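Short chain dehydrogenase (Salmonella typhi, PDB 3G1T) probably catalyses NAD(P)(H)-dependent oxidation or reduction of a still undefined substrate on a Rossmann fold. Local coordinates at residues G27-L32 against D222-Y227; D72-T77 against W119-Q124; V156-R161 against A173-M178. One frame throughout, in Å; residues are numbered along the deposited sequence.

Contact 1: G27-L32 against D222-Y227; sequences GREAAL and DIMPLY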
ATOM      1  N   GLY A  27       0.506 -22.061   2.623  1.00 15.65           N
ATOM      2  CA  GLY A  27      -0.978 -22.239   2.366  1.00 16.17           C
ATOM      3  C   GLY A  27      -1.422 -23.697   2.409  1.00 19.00           C
ATOM      4  O   GLY A  27      -2.363 -24.081   3.114  1.00 20.19           O
ATOM      5  N   ARG A  28      -0.724 -24.554   1.690  1.00 16.76           N
ATOM      6  CA  ARG A  28      -0.974 -25.997   1.807  1.00 16.62           C
ATOM      7  C   ARG A  28      -0.794 -26.553   3.237  1.00 18.65           C
ATOM      8  O   ARG A  28      -1.661 -27.347   3.715  1.00 18.21           O
ATOM      9  CB  ARG A  28      -0.017 -26.717   0.846  1.00 18.80           C
ATOM     10  CG  ARG A  28       0.039 -28.192   1.045  1.00 24.99           C
ATOM     11  CD  ARG A  28       1.103 -28.807   0.079  1.00 23.35           C
ATOM     12  NE  ARG A  28       1.067 -30.247   0.237  1.00 29.08           N
ATOM     13  CZ  ARG A  28       1.739 -30.894   1.191  1.00 27.18           C
ATOM     14  NH1 ARG A  28       2.503 -30.209   2.045  1.00 29.22           N
ATOM     15  NH2 ARG A  28       1.665 -32.240   1.284  1.00 29.58           N
ATOM     16  N   GLU A  29       0.305 -26.144   3.919  1.00 19.46           N
ATOM     17  CA  GLU A  29       0.551 -26.511   5.331  1.00 20.47           C
ATOM     18  C   GLU A  29      -0.577 -26.099   6.244  1.00 18.97           C
ATOM     19  O   GLU A  29      -1.035 -26.868   7.076  1.00 19.65           O
ATOM     20  CB  GLU A  29       1.854 -25.912   5.883  1.00 22.29           C
ATOM     21  CG  GLU A  29       2.395 -26.651   7.109  1.00 19.51           C
ATOM     22  CD  GLU A  29       2.851 -28.097   6.780  1.00 26.23           C
ATOM     23  OE1 GLU A  29       3.241 -28.354   5.627  1.00 23.61           O
ATOM     24  OE2 GLU A  29       2.846 -28.948   7.663  1.00 21.44           O
ATOM     25  N   ALA A  30      -1.055 -24.863   6.103  1.00 18.23           N
ATOM     26  CA  ALA A  30      -2.129 -24.413   6.985  1.00 17.09           C
ATOM     27  C   ALA A  30      -3.429 -25.193   6.686  1.00 15.50           C
ATOM     28  O   ALA A  30      -4.147 -25.586   7.608  1.00 15.77           O
ATOM     29  CB  ALA A  30      -2.299 -22.908   6.850  1.00 16.91           C
ATOM     30  N   ALA A  31      -3.712 -25.456   5.419  1.00 18.35           N
ATOM     31  CA  ALA A  31      -4.921 -26.268   5.081  1.00 17.54           C
ATOM     32  C   ALA A  31      -4.875 -27.685   5.748  1.00 16.72           C
ATOM     33  O   ALA A  31      -5.814 -28.150   6.427  1.00 15.77           O
ATOM     34  CB  ALA A  31      -5.122 -26.340   3.602  1.00 19.00           C
ATOM     35  N   LEU A  32      -3.760 -28.396   5.560  1.00 16.46           N
ATOM     36  CA  LEU A  32      -3.526 -29.662   6.265  1.00 18.04           C
ATOM     37  C   LEU A  32      -3.643 -29.591   7.767  1.00 17.33           C
ATOM     38  O   LEU A  32      -4.318 -30.449   8.368  1.00 16.88           O
ATOM     39  CB  LEU A  32      -2.108 -30.154   5.964  1.00 20.03           C
ATOM     40  CG  LEU A  32      -1.971 -30.699   4.537  1.00 24.47           C
ATOM     41  CD1 LEU A  32      -0.446 -30.977   4.397  1.00 20.93           C
ATOM     42  CD2 LEU A  32      -2.756 -31.983   4.278  1.00 23.39           C
ATOM     43  N   ASP A 222       6.968 -25.964  11.077  1.00 14.44           N
ATOM     44  CA  ASP A 222       7.511 -25.348  12.278  1.00 17.89           C
ATOM     45  C   ASP A 222       6.776 -24.108  12.738  1.00 19.18           C
ATOM     46  O   ASP A 222       6.680 -23.865  13.950  1.00 20.23           O
ATOM     47  CB  ASP A 222       8.977 -24.971  12.082  1.00 19.47           C
ATOM     48  CG  ASP A 222       9.898 -26.200  11.861  1.00 28.13           C
ATOM     49  OD1 ASP A 222       9.601 -27.306  12.329  1.00 20.76           O
ATOM     50  OD2 ASP A 222      10.942 -26.021  11.197  1.00 22.05           O
ATOM     51  N   ILE A 223       6.262 -23.324  11.796  1.00 17.97           N
ATOM     52  CA  ILE A 223       5.658 -22.042  12.148  1.00 20.62           C
ATOM     53  C   ILE A 223       4.153 -22.105  12.386  1.00 21.07           C
ATOM     54  O   ILE A 223       3.516 -21.072  12.609  1.00 19.38           O
ATOM     55  CB  ILE A 223       6.060 -20.903  11.128  1.00 20.22           C
ATOM     56  CG1 ILE A 223       5.508 -21.154   9.697  1.00 19.06           C
ATOM     57  CG2 ILE A 223       7.592 -20.691  11.182  1.00 21.05           C
ATOM     58  CD1 ILE A 223       5.540 -19.901   8.803  1.00 23.54           C
ATOM     59  N   MET A 224       3.595 -23.316  12.355  1.00 20.14           N
ATOM     60  CA  MET A 224       2.103 -23.455  12.473  1.00 18.77           C
ATOM     61  C   MET A 224       1.451 -22.989  13.783  1.00 19.83           C
ATOM     62  O   MET A 224       0.279 -22.593  13.714  1.00 20.17           O
ATOM     63  CB  MET A 224       1.661 -24.889  12.148  1.00 17.62           C
ATOM     64  CG  MET A 224       1.620 -25.161  10.592  1.00 21.54           C
ATOM     65  SD  MET A 224       0.475 -24.241   9.498  1.00 10.32           S
ATOM     66  CE  MET A 224       1.566 -23.018   8.749  1.00 24.45           C
ATOM     67  N   PRO A 225       2.160 -23.001  14.935  1.00 19.87           N
ATOM     68  CA  PRO A 225       1.443 -22.661  16.200  1.00 20.24           C
ATOM     69  C   PRO A 225       0.727 -21.303  16.104  1.00 19.04           C
ATOM     70  O   PRO A 225      -0.435 -21.184  16.536  1.00 17.01           O
ATOM     71  CB  PRO A 225       2.551 -22.651  17.265  1.00 21.11           C
ATOM     72  CG  PRO A 225       3.517 -23.736  16.759  1.00 20.54           C
ATOM     73  CD  PRO A 225       3.488 -23.629  15.203  1.00 19.84           C
ATOM     74  N   LEU A 226       1.381 -20.307  15.510  1.00 19.13           N
ATOM     75  CA  LEU A 226       0.745 -19.037  15.382  1.00 19.46           C
ATOM     76  C   LEU A 226      -0.483 -19.077  14.480  1.00 20.08           C
ATOM     77  O   LEU A 226      -1.486 -18.433  14.828  1.00 19.80           O
ATOM     78  CB  LEU A 226       1.786 -17.978  14.897  1.00 21.36           C
ATOM     79  CG  LEU A 226       1.219 -16.586  14.679  1.00 19.29           C
ATOM     80  CD1 LEU A 226       0.878 -15.995  16.066  1.00 22.76           C
ATOM     81  CD2 LEU A 226       2.280 -15.654  14.024  1.00 22.27           C
ATOM     82  N   TYR A 227      -0.408 -19.785  13.333  1.00 17.11           N
ATOM     83  CA  TYR A 227      -1.523 -19.991  12.435  1.00 15.59           C
ATOM     84  C   TYR A 227      -2.724 -20.642  13.051  1.00 16.76           C
ATOM     85  O   TYR A 227      -3.844 -20.221  12.761  1.00 18.32           O
ATOM     86  CB  TYR A 227      -1.048 -20.806  11.198  1.00 16.35           C
ATOM     87  CG  TYR A 227      -0.197 -19.947  10.251  1.00 16.86           C
ATOM     88  CD1 TYR A 227      -0.746 -19.453   9.083  1.00 17.43           C
ATOM     89  CD2 TYR A 227       1.170 -19.635  10.550  1.00 17.20           C
ATOM     90  CE1 TYR A 227      -0.026 -18.650   8.196  1.00 16.71           C
ATOM     91  CE2 TYR A 227       1.930 -18.855   9.613  1.00 18.06           C
ATOM     92  CZ  TYR A 227       1.313 -18.390   8.475  1.00 18.78           C
ATOM     93  OH  TYR A 227       1.968 -17.631   7.563  1.00 18.42           O
TER
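M224 runs its side chain across E29 and onto the backbone of A30, joining helix 25-36 to the start of helix 224-231. Its sulfur does the closest touching: M224 SD lies 3.6 Å from A30 CA, nearer than the 4.1 Å to A30 CB, which shows that it rests on the helix surface rather than on the methyl alone. A bend at chi2 (-63°) brings the sulfur onto A30, and a second at chi3 turns CE toward Y227. There M224 CE lies over one face of the Y227 ring, three residues on, 3.8 Å above the plane and toward the rim. E29 contributes its aliphatic part: with E29 CG set opposite the main-chain nitrogen (chi1 -159°), that methylene meets M224 CG at 3.9 Å, while the carboxylate bends off from the thioether. A30 CB also approaches Y227 CD1 obliquely, at 4.4 Å. The contact is thus apolar and small, with 153 Å² buried. G27, in the first turn of helix 25-36, is the last glycine of the family's TGxxxGxG motif. On one flank R28 and L32 pack against helix 48-62; toward the sheet, A30 and Y227 both meet L99 of strand 97-99.

Contact 2: D72-T77 against W119-Q124; sequences DLLTCT and WQDVMQ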
ATOM      1  N   ASP A  72      -7.991 -16.930  -9.956  1.00 29.22           N
ATOM      2  CA  ASP A  72      -6.712 -16.308 -10.317  1.00 29.29           C
ATOM      3  C   ASP A  72      -6.777 -14.858  -9.884  1.00 25.32           C
ATOM      4  O   ASP A  72      -7.495 -14.070 -10.476  1.00 22.69           O
ATOM      5  CB  ASP A  72      -6.489 -16.391 -11.821  1.00 32.11           C
ATOM      6  CG  ASP A  72      -5.057 -16.060 -12.253  1.00 43.69           C
ATOM      7  OD1 ASP A  72      -4.687 -16.510 -13.364  1.00 36.45           O
ATOM      8  OD2 ASP A  72      -4.286 -15.365 -11.550  1.00 35.38           O
ATOM      9  N   LEU A  73      -6.050 -14.530  -8.830  1.00 25.85           N
ATOM     10  CA  LEU A  73      -6.156 -13.220  -8.171  1.00 24.98           C
ATOM     11  C   LEU A  73      -5.635 -12.126  -9.089  1.00 25.07           C
ATOM     12  O   LEU A  73      -6.104 -10.951  -9.026  1.00 22.38           O
ATOM     13  CB  LEU A  73      -5.381 -13.216  -6.860  1.00 25.20           C
ATOM     14  CG  LEU A  73      -5.985 -13.987  -5.647  1.00 31.40           C
ATOM     15  CD1 LEU A  73      -5.160 -13.726  -4.423  1.00 27.60           C
ATOM     16  CD2 LEU A  73      -7.457 -13.723  -5.350  1.00 25.55           C
ATOM     17  N   LEU A  74      -4.705 -12.513  -9.958  1.00 24.40           N
ATOM     18  CA  LEU A  74      -4.148 -11.544 -10.951  1.00 23.47           C
ATOM     19  C   LEU A  74      -5.182 -10.994 -11.879  1.00 23.48           C
ATOM     20  O   LEU A  74      -5.106  -9.832 -12.278  1.00 24.12           O
ATOM     21  CB  LEU A  74      -2.976 -12.136 -11.739  1.00 22.62           C
ATOM     22  CG  LEU A  74      -2.175 -11.208 -12.654  1.00 30.06           C
ATOM     23  CD1 LEU A  74      -1.632  -9.983 -11.897  1.00 21.97           C
ATOM     24  CD2 LEU A  74      -1.014 -12.007 -13.442  1.00 22.68           C
ATOM     25  N   THR A  75      -6.151 -11.836 -12.256  1.00 25.98           N
ATOM     26  CA  THR A  75      -7.096 -11.474 -13.318  1.00 27.32           C
ATOM     27  C   THR A  75      -8.542 -11.396 -12.822  1.00 28.38           C
ATOM     28  O   THR A  75      -9.419 -10.964 -13.562  1.00 29.26           O
ATOM     29  CB  THR A  75      -7.053 -12.462 -14.516  1.00 27.64           C
ATOM     30  OG1 THR A  75      -7.549 -13.726 -14.102  1.00 30.93           O
ATOM     31  CG2 THR A  75      -5.645 -12.618 -15.128  1.00 29.72           C
ATOM     32  N   CYS A  76      -8.791 -11.780 -11.576  1.00 27.98           N
ATOM     33  CA  CYS A  76     -10.187 -11.876 -11.124  1.00 27.55           C
ATOM     34  C   CYS A  76     -10.890 -10.516 -10.997  1.00 27.80           C
ATOM     35  O   CYS A  76     -10.262  -9.482 -10.715  1.00 26.65           O
ATOM     36  CB  CYS A  76     -10.350 -12.689  -9.826  1.00 26.35           C
ATOM     37  SG  CYS A  76      -9.744 -11.829  -8.340  1.00 21.15           S
ATOM     38  N   THR A  77     -12.203 -10.562 -11.246  1.00 27.83           N
ATOM     39  CA  THR A  77     -13.106  -9.420 -11.127  1.00 28.09           C
ATOM     40  C   THR A  77     -13.852  -9.462  -9.813  1.00 25.83           C
ATOM     41  O   THR A  77     -13.953 -10.509  -9.188  1.00 25.29           O
ATOM     42  CB  THR A  77     -14.144  -9.409 -12.311  1.00 28.98           C
ATOM     43  OG1 THR A  77     -15.062 -10.519 -12.179  1.00 24.64           O
ATOM     44  CG2 THR A  77     -13.392  -9.499 -13.722  1.00 24.11           C
ATOM     45  N   TRP A 119       5.155  -4.502 -11.314  1.00 19.20           N
ATOM     46  CA  TRP A 119       4.829  -3.710 -10.115  1.00 17.47           C
ATOM     47  C   TRP A 119       3.279  -3.653  -9.971  1.00 15.30           C
ATOM     48  O   TRP A 119       2.723  -3.913  -8.886  1.00 16.34           O
ATOM     49  CB  TRP A 119       5.440  -2.308 -10.226  1.00 17.14           C
ATOM     50  CG  TRP A 119       4.852  -1.268  -9.173  1.00 17.53           C
ATOM     51  CD1 TRP A 119       3.572  -0.768  -9.142  1.00 15.55           C
ATOM     52  CD2 TRP A 119       5.530  -0.721  -8.028  1.00 16.45           C
ATOM     53  NE1 TRP A 119       3.425   0.079  -8.037  1.00 16.09           N
ATOM     54  CE2 TRP A 119       4.616   0.142  -7.359  1.00 14.81           C
ATOM     55  CE3 TRP A 119       6.834  -0.819  -7.540  1.00 16.84           C
ATOM     56  CZ2 TRP A 119       4.989   0.887  -6.206  1.00 15.35           C
ATOM     57  CZ3 TRP A 119       7.210  -0.108  -6.401  1.00 13.63           C
ATOM     58  CH2 TRP A 119       6.271   0.735  -5.721  1.00 15.69           C
ATOM     59  N   GLN A 120       2.577  -3.346 -11.068  1.00 14.35           N
ATOM     60  CA  GLN A 120       1.099  -3.348 -11.103  1.00 15.37           C
ATOM     61  C   GLN A 120       0.535  -4.716 -10.784  1.00 17.44           C
ATOM     62  O   GLN A 120      -0.458  -4.819 -10.039  1.00 18.99           O
ATOM     63  CB  GLN A 120       0.593  -2.849 -12.483  1.00 19.26           C
ATOM     64  CG  GLN A 120      -0.316  -1.609 -12.461  1.00 41.86           C
ATOM     65  CD  GLN A 120       0.133  -0.424 -13.368  1.00 25.38           C
ATOM     66  OE1 GLN A 120      -0.608   0.525 -13.525  1.00 40.59           O
ATOM     67  NE2 GLN A 120       1.363  -0.478 -13.927  1.00 41.56           N
ATOM     68  N   ASP A 121       1.160  -5.784 -11.289  1.00 15.96           N
ATOM     69  CA  ASP A 121       0.664  -7.168 -11.010  1.00 17.13           C
ATOM     70  C   ASP A 121       0.736  -7.496  -9.528  1.00 15.52           C
ATOM     71  O   ASP A 121      -0.185  -8.122  -8.963  1.00 15.24           O
ATOM     72  CB  ASP A 121       1.545  -8.217 -11.745  1.00 17.46           C
ATOM     73  CG  ASP A 121       1.403  -8.185 -13.248  1.00 27.03           C
ATOM     74  OD1 ASP A 121       0.469  -7.602 -13.754  1.00 20.93           O
ATOM     75  OD2 ASP A 121       2.262  -8.754 -13.961  1.00 20.55           O
ATOM     76  N   VAL A 122       1.842  -7.086  -8.872  1.00 16.63           N
ATOM     77  CA  VAL A 122       2.051  -7.315  -7.427  1.00 15.30           C
ATOM     78  C   VAL A 122       0.940  -6.593  -6.673  1.00 16.83           C
ATOM     79  O   VAL A 122       0.357  -7.178  -5.729  1.00 15.33           O
ATOM     80  CB  VAL A 122       3.504  -6.896  -6.901  1.00 16.47           C
ATOM     81  CG1 VAL A 122       3.590  -6.877  -5.378  1.00 18.76           C
ATOM     82  CG2 VAL A 122       4.549  -7.886  -7.474  1.00 18.51           C
ATOM     83  N   MET A 123       0.662  -5.353  -7.070  1.00 15.96           N
ATOM     84  CA  MET A 123      -0.380  -4.577  -6.370  1.00 17.77           C
ATOM     85  C   MET A 123      -1.742  -5.269  -6.569  1.00 17.27           C
ATOM     86  O   MET A 123      -2.580  -5.296  -5.654  1.00 17.24           O
ATOM     87  CB  MET A 123      -0.425  -3.123  -6.868  1.00 16.57           C
ATOM     88  CG  MET A 123       0.758  -2.255  -6.238  1.00 25.20           C
ATOM     89  SD  MET A 123       1.042  -2.125  -4.401  1.00 11.69           S
ATOM     90  CE  MET A 123      -0.419  -1.191  -4.167  1.00 30.02           C
ATOM     91  N   GLN A 124      -1.979  -5.756  -7.776  1.00 16.23           N
ATOM     92  CA  GLN A 124      -3.272  -6.349  -8.109  1.00 17.68           C
ATOM     93  C   GLN A 124      -3.505  -7.610  -7.297  1.00 17.57           C
ATOM     94  O   GLN A 124      -4.644  -7.837  -6.833  1.00 19.98           O
ATOM     95  CB  GLN A 124      -3.387  -6.692  -9.624  1.00 16.65           C
ATOM     96  CG  GLN A 124      -4.841  -7.024 -10.073  1.00 19.79           C
ATOM     97  CD  GLN A 124      -5.759  -5.825  -9.853  1.00 18.73           C
ATOM     98  OE1 GLN A 124      -5.292  -4.708  -9.894  1.00 18.92           O
ATOM     99  NE2 GLN A 124      -7.089  -6.048  -9.749  1.00 18.32           N
TER
HETATM  100  O   HOH W   1      -7.613  -9.014 -10.024  1.00 22.45           O
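L74, Q124 and D121 bury most of the 193 Å² here, and they meet through carbon rather than by direct polar bonds. L74 CD1 lies 3.6 Å from D121 CB and 3.7 Å from D121 OD1, so one methyl branch lies against the stem and one oxygen of the aspartate. The leucine reaches that position because its CG stands opposite the backbone nitrogen (chi1 -172°), which carries the branch toward the helix. The same D121 OD1 bonds Q117, one turn earlier, so that oxygen has a hydrogen-bond partner in its own helix. Q124 brings its CG to 3.6 Å from L74 O, then bends at chi2 (62°) and turns its amide alongside the loop. There a water ties the segments together: it donates to L73 O (2.7 Å) and C76 O (2.8 Å) and accepts from Q124 NE2 (3.0 Å). Q124 NE2 also bonds Q120 of the second subunit, and Q124 OE1 bonds N128, which together would hold the amide's rotation. The loop is shaped by an Asx turn, L74 N to D72 OD2 at 3.3 Å. It connects strand 67-70, at one edge of the sheet, to helix 78-91, which T77 N-caps, and L73 and C76 pack on A129 of helix 116-142. That helix leans in turn on helix 165-185 through W119 and V122, while also facing the second subunit.

Contact 3: V156-R161 against A173-M178; sequences VGRQGR and ATEGMM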
ATOM      1  N   VAL A 156       9.302  -6.582   5.659  1.00 16.57           N
ATOM      2  CA  VAL A 156       9.360  -5.385   4.782  1.00 16.82           C
ATOM      3  C   VAL A 156       8.042  -4.676   4.603  1.00 17.14           C
ATOM      4  O   VAL A 156       8.052  -3.642   3.931  1.00 16.55           O
ATOM      5  CB  VAL A 156       9.922  -5.630   3.367  1.00 14.89           C
ATOM      6  CG1 VAL A 156      11.413  -5.935   3.486  1.00 21.61           C
ATOM      7  CG2 VAL A 156       9.145  -6.749   2.568  1.00 19.01           C
ATOM      8  N   GLY A 157       6.986  -5.199   5.262  1.00 18.17           N
ATOM      9  CA  GLY A 157       5.714  -4.446   5.477  1.00 17.56           C
ATOM     10  C   GLY A 157       5.644  -3.559   6.687  1.00 16.75           C
ATOM     11  O   GLY A 157       4.661  -2.844   6.856  1.00 16.94           O
ATOM     12  N   ARG A 158       6.688  -3.548   7.491  1.00 14.74           N
ATOM     13  CA  ARG A 158       6.808  -2.783   8.764  1.00 16.22           C
ATOM     14  C   ARG A 158       7.965  -1.808   8.610  1.00 17.78           C
ATOM     15  O   ARG A 158       7.896  -0.664   9.104  1.00 18.83           O
ATOM     16  CB  ARG A 158       7.070  -3.637   9.990  1.00 18.91           C
ATOM     17  CG  ARG A 158       5.919  -4.434  10.499  1.00 22.62           C
ATOM     18  CD  ARG A 158       5.630  -5.608   9.601  1.00 21.34           C
ATOM     19  NE  ARG A 158       4.841  -6.627  10.335  1.00 22.54           N
ATOM     20  CZ  ARG A 158       5.340  -7.592  11.133  1.00 22.66           C
ATOM     21  NH1 ARG A 158       6.643  -7.781  11.236  1.00 21.05           N
ATOM     22  NH2 ARG A 158       4.509  -8.458  11.740  1.00 22.11           N
ATOM     23  N   GLN A 159       9.006  -2.231   7.876  1.00 15.39           N
ATOM     24  CA  GLN A 159      10.143  -1.334   7.630  1.00 18.23           C
ATOM     25  C   GLN A 159      10.647  -1.615   6.230  1.00 16.88           C
ATOM     26  O   GLN A 159      11.110  -2.695   5.912  1.00 17.83           O
ATOM     27  CB  GLN A 159      11.248  -1.509   8.698  1.00 22.47           C
ATOM     28  CG  GLN A 159      12.446  -0.589   8.437  1.00 33.15           C
ATOM     29  CD  GLN A 159      12.083   0.905   8.556  1.00 30.98           C
ATOM     30  OE1 GLN A 159      11.278   1.298   9.437  1.00 35.25           O
ATOM     31  NE2 GLN A 159      12.645   1.744   7.655  1.00 33.18           N
ATOM     32  N   GLY A 160      10.529  -0.638   5.343  1.00 16.26           N
ATOM     33  CA  GLY A 160      10.952  -0.797   3.988  1.00 17.21           C
ATOM     34  C   GLY A 160      12.477  -0.958   3.896  1.00 18.77           C
ATOM     35  O   GLY A 160      13.220  -0.382   4.666  1.00 17.35           O
ATOM     36  N   ARG A 161      12.877  -1.748   2.905  1.00 17.02           N
ATOM     37  CA  ARG A 161      14.296  -2.048   2.648  1.00 15.78           C
ATOM     38  C   ARG A 161      14.603  -2.034   1.160  1.00 13.27           C
ATOM     39  O   ARG A 161      13.782  -2.461   0.374  1.00 13.39           O
ATOM     40  CB  ARG A 161      14.698  -3.457   3.252  1.00 18.81           C
ATOM     41  CG  ARG A 161      14.512  -3.639   4.769  1.00 24.55           C
ATOM     42  CD  ARG A 161      15.473  -4.822   5.329  1.00 26.35           C
ATOM     43  NE  ARG A 161      15.223  -6.149   4.699  1.00 29.66           N
ATOM     44  CZ  ARG A 161      14.383  -7.100   5.146  1.00 30.11           C
ATOM     45  NH1 ARG A 161      13.577  -6.934   6.255  1.00 29.95           N
ATOM     46  NH2 ARG A 161      14.286  -8.209   4.419  1.00 30.68           N
ATOM     47  N   ALA A 173       0.756  -1.805   2.352  1.00 14.92           N
ATOM     48  CA  ALA A 173      -0.693  -1.607   2.033  1.00 15.33           C
ATOM     49  C   ALA A 173      -1.552  -2.659   2.748  1.00 16.84           C
ATOM     50  O   ALA A 173      -2.716  -2.399   3.204  1.00 15.38           O
ATOM     51  CB  ALA A 173      -0.944  -1.723   0.500  1.00 13.57           C
ATOM     52  N   THR A 174      -1.005  -3.879   2.842  1.00 14.92           N
ATOM     53  CA  THR A 174      -1.731  -4.941   3.513  1.00 15.68           C
ATOM     54  C   THR A 174      -1.907  -4.625   5.028  1.00 15.13           C
ATOM     55  O   THR A 174      -3.038  -4.852   5.592  1.00 16.03           O
ATOM     56  CB  THR A 174      -0.934  -6.295   3.382  1.00 14.35           C
ATOM     57  OG1 THR A 174      -0.854  -6.621   1.983  1.00 15.43           O
ATOM     58  CG2 THR A 174      -1.727  -7.401   4.113  1.00 12.13           C
ATOM     59  N   GLU A 175      -0.850  -4.122   5.713  1.00 14.75           N
ATOM     60  CA  GLU A 175      -1.006  -3.656   7.157  1.00 13.78           C
ATOM     61  C   GLU A 175      -2.084  -2.556   7.308  1.00 14.54           C
ATOM     62  O   GLU A 175      -2.922  -2.629   8.184  1.00 16.47           O
ATOM     63  CB  GLU A 175       0.358  -3.161   7.737  1.00 15.23           C
ATOM     64  CG  GLU A 175       1.408  -4.380   7.680  1.00 14.09           C
ATOM     65  CD  GLU A 175       1.288  -5.359   8.857  1.00 17.90           C
ATOM     66  OE1 GLU A 175       0.284  -5.233   9.626  1.00 19.38           O
ATOM     67  OE2 GLU A 175       2.219  -6.222   9.040  1.00 18.10           O
ATOM     68  N   GLY A 176      -2.031  -1.556   6.455  1.00 15.68           N
ATOM     69  CA  GLY A 176      -3.071  -0.524   6.439  1.00 14.65           C
ATOM     70  C   GLY A 176      -4.488  -1.058   6.275  1.00 13.19           C
ATOM     71  O   GLY A 176      -5.439  -0.705   7.049  1.00 15.64           O
ATOM     72  N   MET A 177      -4.662  -1.926   5.296  1.00 13.07           N
ATOM     73  CA  MET A 177      -6.014  -2.426   4.981  1.00 15.42           C
ATOM     74  C   MET A 177      -6.477  -3.325   6.130  1.00 17.23           C
ATOM     75  O   MET A 177      -7.644  -3.261   6.565  1.00 16.79           O
ATOM     76  CB  MET A 177      -5.976  -3.104   3.626  1.00 18.12           C
ATOM     77  CG  MET A 177      -7.037  -4.159   3.327  1.00 25.60           C
ATOM     78  SD  MET A 177      -6.860  -5.011   1.677  1.00 15.92           S
ATOM     79  CE  MET A 177      -5.272  -5.802   1.743  1.00 25.14           C
ATOM     80  N   MET A 178      -5.566  -4.128   6.701  1.00 15.17           N
ATOM     81  CA  MET A 178      -5.878  -4.902   7.895  1.00 14.35           C
ATOM     82  C   MET A 178      -6.291  -3.979   9.076  1.00 14.39           C
ATOM     83  O   MET A 178      -7.351  -4.234   9.705  1.00 16.32           O
ATOM     84  CB  MET A 178      -4.691  -5.740   8.369  1.00 13.17           C
ATOM     85  CG  MET A 178      -4.879  -6.421   9.831  1.00 15.91           C
ATOM     86  SD  MET A 178      -4.527  -5.535  11.297  1.00  7.90           S
ATOM     87  CE  MET A 178      -2.638  -5.480  11.041  1.00 15.67           C
TER
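R158 and E175 form a salt bridge between the loop after strand 147-152 and helix 165-185. R158 NE donates to E175 OE2 over 3.0 Å, with an N-H...O angle of 149°. The acceptor sits near the guanidinium plane, at its edge, but the donor approaches from above the carboxylate plane, 37° out of it, and the two planes are turned 32° apart; this is a single-bonded contact and not a two-pronged, coplanar pairing. R158 CD follows alongside, 3.5 Å from E175 OE2. A bend in the arginine chain at chi2 brings the NE edge round to the helix. The other nitrogens have partners too: R158 NH1 makes a salt bridge to D244, and R158 NH2 bonds T242 OG1. E175 OE2 is gripped three times, by R158 NE, S153 OG and T242 OG1, so the threonine hydroxyl touches both members of the pair. Nearer its backbone, E175 CG packs 3.7 Å from G157 O, where the glycine leaves the helix side chain close to the loop backbone. On the far side of the loop, G160 N bonds Q179 of the second subunit. With an arginine set between two acids, and hydroxyls sharing the buried oxygen, E175 probably remains ionised. The network ties the loop and helix 165-185 to strand 242-244, the last of the sheet, through charge and hydrogen bonds together.

Contacts 2 and 3 come in series along the chain, and both are nested inside the long loop that contact 1 closes between 27-32 and 222-227. Contact 1 lies on the opposite side of the chain's centre from contact 2, their centres about 25 Å apart; those of contacts 1 and 3 are about 22 Å apart. Contacts 2 and 3 are closer, about 18 Å between centres and about 5 Å between nearest atoms, because helices 116-142 and 165-185 pack together. Both reach the second subunit, whereas contact 1 does not. Around the seven-stranded parallel Rossmann sheet, contact 1 joins helices within one subunit, while contacts 2 and 3 tie loops to helices at the dimer interface.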